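Local coordinates for AceL NrdHF-1-1 Intein (Metagenome, PDB 6ZGQ), which is a naturally split class 3 intein, here linked and splice-inactive; active inteins of this kind excise themselves and join the flanking exteins by a peptide bond, at residues A[30-35]-A[132-137]. Sequence-based numbering, arbitrary orientation.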
loop_
_atom_site.group_PDB
_atom_site.type_symbol
_atom_site.label_atom_id
_atom_site.label_comp_id
_atom_site.label_asym_id
_atom_site.label_seq_id
_atom_site.Cartn_x
_atom_site.Cartn_y
_atom_site.Cartn_z
ATOM N N ASP A 30 -16.799 -5.320 1.736
ATOM C CA ASP A 30 -15.727 -5.578 2.720
ATOM C C ASP A 30 -15.466 -4.310 3.543
ATOM O O ASP A 30 -15.701 -3.204 3.055
ATOM C CB ASP A 30 -14.431 -6.059 2.047
ATOM C CG ASP A 30 -14.487 -7.517 1.649
ATOM O OD1 ASP A 30 -14.790 -8.351 2.516
ATOM O OD2 ASP A 30 -14.249 -7.818 0.462
ATOM N N GLU A 31 -14.994 -4.499 4.776
ATOM C CA GLU A 31 -14.651 -3.417 5.710
ATOM C C GLU A 31 -13.124 -3.334 5.816
ATOM O O GLU A 31 -12.523 -4.063 6.620
ATOM C CB GLU A 31 -15.287 -3.691 7.078
ATOM C CG GLU A 31 -16.795 -3.841 7.007
ATOM C CD GLU A 31 -17.405 -4.141 8.358
ATOM O OE1 GLU A 31 -17.422 -5.324 8.759
ATOM O OE2 GLU A 31 -17.866 -3.188 9.014
ATOM N N VAL A 32 -12.532 -2.426 5.036
ATOM C CA VAL A 32 -11.075 -2.322 4.847
ATOM C C VAL A 32 -10.508 -1.330 5.856
ATOM O O VAL A 32 -11.112 -0.269 6.061
ATOM C CB VAL A 32 -10.747 -1.855 3.401
ATOM C CG1 VAL A 32 -9.261 -1.574 3.213
ATOM C CG2 VAL A 32 -11.224 -2.888 2.385
ATOM N N LEU A 33 -9.370 -1.674 6.471
ATOM C CA LEU A 33 -8.653 -0.753 7.374
ATOM C C LEU A 33 -8.017 0.345 6.523
ATOM O O LEU A 33 -7.038 0.078 5.805
ATOM C CB LEU A 33 -7.582 -1.495 8.186
ATOM C CG LEU A 33 -6.868 -0.661 9.257
ATOM C CD1 LEU A 33 -7.863 -0.089 10.255
ATOM C CD2 LEU A 33 -5.805 -1.478 9.973
ATOM N N GLN A 34 -8.609 1.545 6.567
ATOM C CA GLN A 34 -8.087 2.721 5.863
ATOM C C GLN A 34 -7.276 3.554 6.851
ATOM O O GLN A 34 -7.419 3.372 8.066
ATOM C CB GLN A 34 -9.213 3.538 5.202
ATOM C CG GLN A 34 -10.101 4.328 6.150
ATOM C CD GLN A 34 -10.752 5.504 5.460
ATOM O OE1 GLN A 34 -11.119 5.424 4.289
ATOM N NE2 GLN A 34 -10.884 6.612 6.174
ATOM N N PHE A 35 -6.414 4.415 6.303
ATOM C CA PHE A 35 -5.615 5.409 7.030
ATOM C C PHE A 35 -5.925 6.770 6.387
ATOM O O PHE A 35 -5.703 6.950 5.181
ATOM C CB PHE A 35 -4.127 5.048 6.921
ATOM C CG PHE A 35 -3.187 5.991 7.635
ATOM C CD1 PHE A 35 -3.088 5.989 9.017
ATOM C CD2 PHE A 35 -2.365 6.846 6.912
ATOM C CE1 PHE A 35 -2.203 6.833 9.668
ATOM C CE2 PHE A 35 -1.482 7.695 7.556
ATOM C CZ PHE A 35 -1.403 7.693 8.936
ATOM N N HIS A 132 -4.538 -5.308 -8.802
ATOM C CA HIS A 132 -5.825 -4.872 -8.266
ATOM C C HIS A 132 -5.618 -3.561 -7.475
ATOM O O HIS A 132 -4.497 -3.307 -6.992
ATOM C CB HIS A 132 -6.424 -5.984 -7.392
ATOM C CG HIS A 132 -6.715 -7.246 -8.137
ATOM N ND1 HIS A 132 -7.967 -7.543 -8.627
ATOM C CD2 HIS A 132 -5.921 -8.290 -8.473
ATOM C CE1 HIS A 132 -7.932 -8.711 -9.245
ATOM N NE2 HIS A 132 -6.700 -9.185 -9.167
ATOM N N ALA A 133 -6.674 -2.742 -7.404
ATOM C CA ALA A 133 -6.685 -1.447 -6.696
ATOM C C ALA A 133 -8.029 -1.221 -6.003
ATOM O O ALA A 133 -9.041 -1.731 -6.479
ATOM C CB ALA A 133 -6.413 -0.305 -7.668
ATOM N N LEU A 134 -8.016 -0.472 -4.892
ATOM C CA LEU A 134 -9.217 -0.028 -4.162
ATOM C C LEU A 134 -9.217 1.499 -4.035
ATOM O O LEU A 134 -8.143 2.099 -3.965
ATOM C CB LEU A 134 -9.226 -0.616 -2.745
ATOM C CG LEU A 134 -8.945 -2.108 -2.607
ATOM C CD1 LEU A 134 -8.908 -2.495 -1.133
ATOM C CD2 LEU A 134 -9.992 -2.913 -3.353
ATOM N N SER A 135 -10.412 2.096 -4.019
ATOM C CA SER A 135 -10.624 3.482 -3.585
ATOM C C SER A 135 -11.301 3.447 -2.212
ATOM O O SER A 135 -12.284 2.717 -2.039
ATOM C CB SER A 135 -11.474 4.240 -4.604
ATOM O OG SER A 135 -10.874 4.159 -5.891
ATOM N N VAL A 136 -10.730 4.181 -1.250
ATOM C CA VAL A 136 -11.330 4.415 0.082
ATOM C C VAL A 136 -11.296 5.922 0.386
ATOM O O VAL A 136 -10.388 6.616 -0.058
ATOM C CB VAL A 136 -10.610 3.609 1.199
ATOM C CG1 VAL A 136 -10.991 2.140 1.137
ATOM C CG2 VAL A 136 -9.098 3.772 1.133
ATOM N N PRO A 137 -12.294 6.446 1.126
ATOM C CA PRO A 137 -12.352 7.879 1.460
ATOM C C PRO A 137 -11.049 8.502 2.002
ATOM O O PRO A 137 -10.726 9.635 1.651
ATOM C CB PRO A 137 -13.436 7.929 2.537
ATOM C CG PRO A 137 -14.355 6.808 2.181
ATOM C CD PRO A 137 -13.458 5.712 1.664
#
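Gln34 and Val136 hold the closest CA atoms of segments 30-35 and 132-137, 6.8 Å apart, and the two segments share no backbone hydrogen bond. Strand 32-35 pairs with 42-45, Leu33 bonding also to Thr15 and Val142, while strand 128-135 belongs to a different sheet, beside 49-55, and the chain beyond it reaches across Gln34. The CB atoms of Val32, Gln34, Leu134 and Val136 point toward the opposite segment. At one end Val32, in one of its two modelled conformers, brings CG2 to 4.2 Å from Leu134 CD1, and Phe141 of strand 140-144 packs against both residues and against Val136. At the other end CG of Gln34 sits between the backbone N and carbonyl carbon (chi1 72°), and the extended chain beyond it carries the amide to the Val136-Pro137 junction, crossing Pro137 at about a right angle. Gln34 OE1 lies 3.6 Å from Val136 CB and 3.5 Å from both Pro137 N and Pro137 CD. Val136 CG2 packs on Gln34 CB at 4.1 Å. A small apolar cluster is thus closed at one end by Gln34 OE1, which accepts hydrogen bonds from Gly138 N, linking the loop after strand 128-135 to Gln34, and from Thr45 OG1 of the partner strand.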